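Local coordinates for GTPase-activating protein GYP1 (Saccharomyces cerevisiae, PDB 1FKM) that stimulates GTP hydrolysis by Ypt/Rab GTPases, chiefly Ypt1 and Ypt7, through its Rab-GAP TBC domain, thereby regulating them negatively at the Golgi and vacuole, at residues T19-S30 with L45-K55; R202-L210 with N325-A333. One frame throughout, in Å; residues are numbered along the deposited sequence.

Interaction 1 (T19-S30 with L45-K55); sequences TIINQQDLRQIS and LLIGYLPVNTK
A single antiparallel beta bridge, I20 against N53, ties the loop before helix 23-30 to the loop that follows helix 39-46, an isolated bridge in a domain whose regular structure is helical. The bridged residues form a non-hydrogen-bonded pair, their CA atoms 4.4 Å apart, and the bonds fall on their neighbours. I21 N donates to V52 O at 2.9 Å, while T19 O is gripped twice by one threonine. T54 N reaches T19 O at 2.9 Å almost in line with the carbonyl (176°), and T54 OG1 meets the same oxygen at 2.8 Å, in its plane on a lone pair. That second bond is possible because OG1 lies between the backbone N and the carbonyl carbon (chi1 60°), while CG2, anti to the carbonyl carbon, also touches I21 CG1.

Past the bridge the contact turns apolar. I21 runs across L45 at about a right angle, its CD1 touching L45 CD1 at 3.6 Å, and L26 CD2 closes on that same methyl at 3.8 Å. L46 plugs into helix 23-30 as a knob among Q23, L26, R27 and S30: its CD2 lies 3.7 Å from R27 CG, and its CD1 rests on S30 CB. The hydroxyl of S30 is turned back to L26 O, which also takes S30 N from the opposite face. Helix 4-15 adds F11 beside S30 and L15 beside L45. Q23 bends at chi2 to bring its amide to the backbone of L45, where NE2 makes a weak but straight bond to L45 O, while OE1 is buried with no polar partner, 3.9 Å from L46 CD2.

Interaction 2 (R202-L210 with N325-A333); sequences RQVKNLSQL and NEFHVFVCA
Q203 and N325 meet one turn before the closest approach of helices 198-214 and 324-338, and a single side-chain hydrogen bond joins them: Q203 NE2 gives a nearly straight bond to N325 O at 2.9 Å, with the acceptor in the plane of the glutamine amide. That oxygen also accepts V329 N in the ordinary helical bond, and the two donors come from opposite faces of the carbonyl plane. The bend of the glutamine chain at chi2 (-71°) lays its amide obliquely over N325 and V329. An alanine at Q203 is likely to leave N325 O with its helical partner alone and to open a gap beside V329 CG2.

V329 is the central knob, held among Q203, N206, L207 and L210, with its CG1 3.8 Å from L210 CD1. One turn on, A333 is small enough to admit both leucines: its CB lies 3.6 Å from L210 CD1 and 3.9 Å from L207 CD1. The same L210 methyl sits over one face of F330, 4.1 Å from the ring centroid, in a CH-pi contact.

A second shell sets the polar ends. N325 ND2 bonds to N192 OD1, the R202 guanidinium forms a salt bridge with D191, and the H328 imidazole is fixed by Y257 OH and W236 O. M237, of helix 230-238, packs on Q203, L207, H328 and C332, while W378 of helix 365-382 backs F330. With axes 9.6 Å apart at a crossing angle of -47°, the pair is a crossing of two helices distant in sequence, centred on a knob-into-hole contact of V329, within this all-helical Rab-GAP fold.

Two ways of joining helices are at work in one domain. Interaction 1 secures loops and short helices close in sequence, whereas interaction 2 brings together helices separated by more than a hundred residues; along the chain the first is complete before the second begins. Their centres are about 29 Å apart, and their nearest atoms about 10 Å, so neither touches the other. Helix 247-261 has a contact with each: S259 O receives a weak bond from R27 NE of interaction 1, and Y257 OH pairs with H328 ND1 of interaction 2. Both contacts lie away from the catalytic fingers, R96 and Q131, and belong to the surrounding helical framework.

Interaction 1 (T19-S30 with L45-K55)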
# COMPACT_ATOMS: atom_id res chain seq x y z
N THR A 19 -21.01 2.15 19.39
CA THR A 19 -21.78 1.06 18.80
C THR A 19 -21.56 0.96 17.29
O THR A 19 -20.96 -0.00 16.81
CB THR A 19 -23.29 1.20 19.09
OG1 THR A 19 -23.51 1.29 20.50
CG2 THR A 19 -24.04 -0.01 18.56
N ILE A 20 -22.06 1.94 16.55
CA ILE A 20 -21.88 1.95 15.09
C ILE A 20 -20.95 3.11 14.73
O ILE A 20 -21.33 4.27 14.86
CB ILE A 20 -23.21 2.13 14.34
CG1 ILE A 20 -24.18 1.02 14.72
CG2 ILE A 20 -22.96 2.12 12.84
CD1 ILE A 20 -25.53 1.12 14.04
N ILE A 21 -19.75 2.79 14.28
CA ILE A 21 -18.77 3.81 13.93
C ILE A 21 -19.19 4.61 12.70
O ILE A 21 -19.58 4.03 11.68
CB ILE A 21 -17.38 3.16 13.69
CG1 ILE A 21 -16.93 2.45 14.96
CG2 ILE A 21 -16.36 4.23 13.29
CD1 ILE A 21 -15.64 1.67 14.83
N ASN A 22 -19.10 5.93 12.80
CA ASN A 22 -19.47 6.82 11.70
C ASN A 22 -18.34 6.93 10.66
O ASN A 22 -17.40 7.70 10.84
CB ASN A 22 -19.82 8.21 12.23
CG ASN A 22 -20.32 9.14 11.15
OD1 ASN A 22 -19.64 9.37 10.15
ND2 ASN A 22 -21.52 9.67 11.34
N GLN A 23 -18.48 6.17 9.58
CA GLN A 23 -17.50 6.14 8.49
C GLN A 23 -17.15 7.53 7.95
O GLN A 23 -15.99 7.82 7.65
CB GLN A 23 -18.04 5.27 7.35
CG GLN A 23 -17.04 4.98 6.24
CD GLN A 23 -16.02 3.92 6.64
OE1 GLN A 23 -15.32 4.07 7.64
NE2 GLN A 23 -15.93 2.85 5.85
N GLN A 24 -18.17 8.39 7.83
CA GLN A 24 -17.96 9.74 7.33
C GLN A 24 -17.01 10.53 8.22
O GLN A 24 -16.04 11.12 7.74
CB GLN A 24 -19.29 10.50 7.25
CG GLN A 24 -20.19 10.10 6.09
CD GLN A 24 -21.37 11.05 5.93
OE1 GLN A 24 -21.19 12.26 5.78
NE2 GLN A 24 -22.58 10.50 5.97
N ASP A 25 -17.30 10.55 9.52
CA ASP A 25 -16.44 11.28 10.45
C ASP A 25 -15.03 10.71 10.40
O ASP A 25 -14.05 11.45 10.39
CB ASP A 25 -16.98 11.17 11.88
CG ASP A 25 -18.31 11.88 12.06
OD1 ASP A 25 -18.49 12.99 11.51
OD2 ASP A 25 -19.18 11.33 12.77
N LEU A 26 -14.93 9.39 10.36
CA LEU A 26 -13.63 8.72 10.34
C LEU A 26 -12.80 9.09 9.10
O LEU A 26 -11.61 9.38 9.22
CB LEU A 26 -13.82 7.21 10.42
CG LEU A 26 -12.55 6.36 10.53
CD1 LEU A 26 -11.77 6.77 11.79
CD2 LEU A 26 -12.92 4.88 10.56
N ARG A 27 -13.42 9.06 7.93
CA ARG A 27 -12.73 9.40 6.69
C ARG A 27 -12.26 10.85 6.71
O ARG A 27 -11.14 11.16 6.29
CB ARG A 27 -13.67 9.22 5.49
CG ARG A 27 -13.97 7.79 5.11
CD ARG A 27 -14.84 7.75 3.86
NE ARG A 27 -14.26 8.55 2.78
CZ ARG A 27 -14.79 8.69 1.57
NH1 ARG A 27 -15.93 8.09 1.27
NH2 ARG A 27 -14.18 9.44 0.66
N GLN A 28 -13.11 11.74 7.21
CA GLN A 28 -12.79 13.16 7.27
C GLN A 28 -11.52 13.47 8.06
O GLN A 28 -10.65 14.20 7.57
CB GLN A 28 -13.98 13.92 7.88
CG GLN A 28 -13.70 15.38 8.17
CD GLN A 28 -14.89 16.08 8.78
OE1 GLN A 28 -15.37 15.70 9.85
NE2 GLN A 28 -15.38 17.12 8.10
N ILE A 29 -11.41 12.92 9.26
CA ILE A 29 -10.24 13.18 10.08
C ILE A 29 -9.02 12.38 9.64
O ILE A 29 -7.90 12.87 9.71
CB ILE A 29 -10.53 12.91 11.58
CG1 ILE A 29 -9.34 13.35 12.43
CG2 ILE A 29 -10.83 11.43 11.80
CD1 ILE A 29 -9.60 13.33 13.93
N SER A 30 -9.24 11.15 9.18
CA SER A 30 -8.14 10.28 8.75
C SER A 30 -7.38 10.80 7.54
O SER A 30 -6.22 10.47 7.35
CB SER A 30 -8.66 8.87 8.44
OG SER A 30 -9.17 8.24 9.60
N LEU A 45 -11.07 -0.54 9.03
CA LEU A 45 -12.40 0.04 8.87
C LEU A 45 -12.52 0.77 7.52
O LEU A 45 -13.49 0.59 6.80
CB LEU A 45 -12.72 1.02 10.00
CG LEU A 45 -13.01 0.44 11.39
CD1 LEU A 45 -12.97 1.55 12.43
CD2 LEU A 45 -14.38 -0.24 11.37
N LEU A 46 -11.51 1.56 7.18
CA LEU A 46 -11.55 2.32 5.94
C LEU A 46 -11.51 1.48 4.67
O LEU A 46 -12.14 1.83 3.67
CB LEU A 46 -10.40 3.34 5.90
CG LEU A 46 -10.48 4.46 6.94
CD1 LEU A 46 -9.21 5.31 6.88
CD2 LEU A 46 -11.72 5.31 6.69
N ILE A 47 -10.79 0.37 4.70
CA ILE A 47 -10.68 -0.48 3.52
C ILE A 47 -11.89 -1.41 3.35
O ILE A 47 -12.01 -2.12 2.35
CB ILE A 47 -9.37 -1.31 3.55
CG1 ILE A 47 -9.01 -1.75 2.12
CG2 ILE A 47 -9.50 -2.51 4.48
CD1 ILE A 47 -7.66 -2.40 2.01
N GLY A 48 -12.79 -1.38 4.33
CA GLY A 48 -13.99 -2.20 4.26
C GLY A 48 -13.86 -3.62 4.77
O GLY A 48 -14.61 -4.51 4.36
N TYR A 49 -12.90 -3.86 5.65
CA TYR A 49 -12.69 -5.19 6.19
C TYR A 49 -13.46 -5.31 7.50
O TYR A 49 -14.40 -6.09 7.61
CB TYR A 49 -11.19 -5.44 6.41
CG TYR A 49 -10.87 -6.76 7.08
CD1 TYR A 49 -11.30 -7.97 6.53
CD2 TYR A 49 -10.08 -6.80 8.23
CE1 TYR A 49 -10.94 -9.19 7.12
CE2 TYR A 49 -9.71 -8.02 8.82
CZ TYR A 49 -10.14 -9.20 8.25
OH TYR A 49 -9.75 -10.39 8.82
N LEU A 50 -13.06 -4.52 8.49
CA LEU A 50 -13.72 -4.54 9.78
C LEU A 50 -15.08 -3.84 9.67
O LEU A 50 -15.17 -2.73 9.17
CB LEU A 50 -12.85 -3.82 10.82
CG LEU A 50 -13.18 -4.02 12.30
CD1 LEU A 50 -12.97 -5.48 12.70
CD2 LEU A 50 -12.28 -3.12 13.13
N PRO A 51 -16.15 -4.51 10.13
CA PRO A 51 -17.47 -3.87 10.04
C PRO A 51 -17.59 -2.67 10.99
O PRO A 51 -17.03 -2.68 12.08
CB PRO A 51 -18.44 -5.01 10.40
CG PRO A 51 -17.61 -5.91 11.27
CD PRO A 51 -16.26 -5.91 10.59
N VAL A 52 -18.31 -1.64 10.56
CA VAL A 52 -18.48 -0.46 11.40
C VAL A 52 -19.36 -0.72 12.62
O VAL A 52 -19.26 -0.02 13.62
CB VAL A 52 -19.05 0.73 10.60
CG1 VAL A 52 -18.03 1.19 9.57
CG2 VAL A 52 -20.37 0.33 9.92
N ASN A 53 -20.21 -1.74 12.54
CA ASN A 53 -21.06 -2.10 13.68
C ASN A 53 -20.18 -2.93 14.60
O ASN A 53 -19.90 -4.09 14.31
CB ASN A 53 -22.25 -2.94 13.22
CG ASN A 53 -23.23 -3.23 14.35
OD1 ASN A 53 -22.84 -3.32 15.52
ND2 ASN A 53 -24.50 -3.40 14.01
N THR A 54 -19.74 -2.34 15.71
CA THR A 54 -18.85 -3.02 16.65
C THR A 54 -19.37 -4.36 17.16
O THR A 54 -18.59 -5.26 17.46
CB THR A 54 -18.52 -2.12 17.86
OG1 THR A 54 -19.73 -1.77 18.55
CG2 THR A 54 -17.83 -0.84 17.40
N LYS A 55 -20.69 -4.50 17.27
CA LYS A 55 -21.28 -5.74 17.75
C LYS A 55 -21.08 -6.91 16.79
O LYS A 55 -21.26 -8.06 17.17
CB LYS A 55 -22.78 -5.56 18.00
CG LYS A 55 -23.11 -4.51 19.04
CD LYS A 55 -23.88 -3.35 18.43
CE LYS A 55 -25.20 -3.81 17.82
NZ LYS A 55 -25.90 -2.70 17.13

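Interaction 2 (R202-L210 with N325-A333)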
# COMPACT_ATOMS: atom_id res chain seq x y z
N ARG A 202 -2.44 1.66 -18.92
CA ARG A 202 -3.45 2.71 -19.04
C ARG A 202 -3.12 3.86 -18.07
O ARG A 202 -3.32 5.02 -18.40
CB ARG A 202 -4.84 2.14 -18.71
CG ARG A 202 -5.98 3.11 -18.90
CD ARG A 202 -7.32 2.46 -18.59
NE ARG A 202 -7.40 2.02 -17.19
CZ ARG A 202 -7.51 0.75 -16.80
NH1 ARG A 202 -7.54 -0.22 -17.70
NH2 ARG A 202 -7.57 0.46 -15.51
N GLN A 203 -2.64 3.51 -16.89
CA GLN A 203 -2.26 4.50 -15.88
C GLN A 203 -1.10 5.36 -16.38
O GLN A 203 -1.10 6.59 -16.23
CB GLN A 203 -1.84 3.81 -14.58
CG GLN A 203 -2.98 3.30 -13.72
CD GLN A 203 -3.74 4.43 -13.06
OE1 GLN A 203 -4.56 5.10 -13.69
NE2 GLN A 203 -3.46 4.66 -11.78
N VAL A 204 -0.10 4.71 -16.96
CA VAL A 204 1.06 5.42 -17.47
C VAL A 204 0.64 6.35 -18.62
O VAL A 204 1.14 7.47 -18.72
CB VAL A 204 2.15 4.43 -17.96
CG1 VAL A 204 3.29 5.17 -18.64
CG2 VAL A 204 2.68 3.65 -16.76
N LYS A 205 -0.28 5.89 -19.46
CA LYS A 205 -0.77 6.72 -20.57
C LYS A 205 -1.52 7.93 -20.01
O LYS A 205 -1.41 9.04 -20.53
CB LYS A 205 -1.71 5.91 -21.47
CG LYS A 205 -1.05 4.74 -22.17
CD LYS A 205 -2.07 3.87 -22.88
CE LYS A 205 -1.41 2.63 -23.49
NZ LYS A 205 -2.41 1.73 -24.13
N ASN A 206 -2.31 7.70 -18.96
CA ASN A 206 -3.07 8.76 -18.31
C ASN A 206 -2.15 9.80 -17.70
O ASN A 206 -2.43 11.00 -17.76
CB ASN A 206 -4.00 8.17 -17.23
CG ASN A 206 -5.22 7.48 -17.82
OD1 ASN A 206 -5.95 6.79 -17.11
ND2 ASN A 206 -5.44 7.67 -19.11
N LEU A 207 -1.04 9.35 -17.11
CA LEU A 207 -0.07 10.27 -16.51
C LEU A 207 0.59 11.08 -17.61
O LEU A 207 0.80 12.28 -17.48
CB LEU A 207 1.00 9.50 -15.73
CG LEU A 207 2.19 10.30 -15.18
CD1 LEU A 207 1.69 11.34 -14.17
CD2 LEU A 207 3.20 9.36 -14.53
N SER A 208 0.91 10.41 -18.71
CA SER A 208 1.55 11.04 -19.86
C SER A 208 0.68 12.17 -20.41
O SER A 208 1.17 13.26 -20.70
CB SER A 208 1.78 9.99 -20.95
OG SER A 208 2.46 10.54 -22.06
N GLN A 209 -0.62 11.89 -20.54
CA GLN A 209 -1.57 12.86 -21.06
C GLN A 209 -1.78 14.02 -20.10
O GLN A 209 -1.92 15.18 -20.51
CB GLN A 209 -2.92 12.19 -21.34
CG GLN A 209 -2.91 11.19 -22.49
CD GLN A 209 -2.74 11.86 -23.85
OE1 GLN A 209 -1.68 12.40 -24.16
NE2 GLN A 209 -3.79 11.82 -24.66
N LEU A 210 -1.80 13.71 -18.81
CA LEU A 210 -1.99 14.72 -17.78
C LEU A 210 -0.83 15.72 -17.82
O LEU A 210 -1.05 16.93 -17.82
CB LEU A 210 -2.03 14.07 -16.39
CG LEU A 210 -3.15 14.44 -15.43
CD1 LEU A 210 -2.80 13.91 -14.04
CD2 LEU A 210 -3.35 15.96 -15.38
N ASN A 325 -6.93 4.25 -8.65
CA ASN A 325 -6.11 4.55 -9.83
C ASN A 325 -6.13 6.04 -10.18
O ASN A 325 -5.09 6.63 -10.48
CB ASN A 325 -6.61 3.73 -11.03
CG ASN A 325 -5.86 2.41 -11.20
OD1 ASN A 325 -6.27 1.55 -11.97
ND2 ASN A 325 -4.76 2.26 -10.48
N GLU A 326 -7.31 6.63 -10.15
CA GLU A 326 -7.47 8.05 -10.47
C GLU A 326 -6.65 8.92 -9.52
O GLU A 326 -5.83 9.72 -9.96
CB GLU A 326 -8.94 8.44 -10.40
CG GLU A 326 -9.21 9.92 -10.62
CD GLU A 326 -10.68 10.27 -10.46
OE1 GLU A 326 -11.50 9.35 -10.26
OE2 GLU A 326 -11.01 11.48 -10.52
N PHE A 327 -6.88 8.78 -8.22
CA PHE A 327 -6.14 9.58 -7.26
C PHE A 327 -4.63 9.37 -7.37
O PHE A 327 -3.86 10.32 -7.27
CB PHE A 327 -6.59 9.26 -5.83
CG PHE A 327 -5.98 10.17 -4.80
CD1 PHE A 327 -6.19 11.54 -4.85
CD2 PHE A 327 -5.17 9.65 -3.79
CE1 PHE A 327 -5.60 12.40 -3.91
CE2 PHE A 327 -4.58 10.49 -2.85
CZ PHE A 327 -4.80 11.87 -2.91
N HIS A 328 -4.22 8.13 -7.59
CA HIS A 328 -2.80 7.83 -7.70
C HIS A 328 -2.15 8.54 -8.88
O HIS A 328 -1.01 8.99 -8.79
CB HIS A 328 -2.55 6.32 -7.81
CG HIS A 328 -1.10 5.95 -7.72
ND1 HIS A 328 -0.33 6.26 -6.62
CD2 HIS A 328 -0.28 5.33 -8.59
CE1 HIS A 328 0.91 5.84 -6.82
NE2 HIS A 328 0.97 5.28 -8.01
N VAL A 329 -2.87 8.63 -9.99
CA VAL A 329 -2.34 9.30 -11.18
C VAL A 329 -2.07 10.77 -10.87
O VAL A 329 -1.06 11.32 -11.31
CB VAL A 329 -3.31 9.20 -12.37
CG1 VAL A 329 -2.86 10.13 -13.50
CG2 VAL A 329 -3.36 7.77 -12.88
N PHE A 330 -2.95 11.42 -10.12
CA PHE A 330 -2.74 12.82 -9.77
C PHE A 330 -1.58 13.00 -8.80
O PHE A 330 -0.85 13.99 -8.88
CB PHE A 330 -4.02 13.44 -9.23
CG PHE A 330 -5.02 13.76 -10.30
CD1 PHE A 330 -4.89 14.92 -11.06
CD2 PHE A 330 -6.06 12.87 -10.60
CE1 PHE A 330 -5.77 15.19 -12.11
CE2 PHE A 330 -6.94 13.14 -11.65
CZ PHE A 330 -6.80 14.30 -12.41
N VAL A 331 -1.42 12.05 -7.87
CA VAL A 331 -0.31 12.12 -6.92
C VAL A 331 1.00 11.98 -7.72
O VAL A 331 1.98 12.67 -7.45
CB VAL A 331 -0.39 10.98 -5.87
CG1 VAL A 331 0.88 10.94 -5.03
CG2 VAL A 331 -1.59 11.20 -4.98
N CYS A 332 1.01 11.07 -8.70
CA CYS A 332 2.20 10.87 -9.52
C CYS A 332 2.51 12.11 -10.35
O CYS A 332 3.68 12.47 -10.53
CB CYS A 332 2.03 9.67 -10.45
SG CYS A 332 2.15 8.07 -9.61
N ALA A 333 1.48 12.77 -10.86
CA ALA A 333 1.68 13.98 -11.65
C ALA A 333 2.25 15.10 -10.78
O ALA A 333 3.20 15.78 -11.17
CB ALA A 333 0.35 14.42 -12.28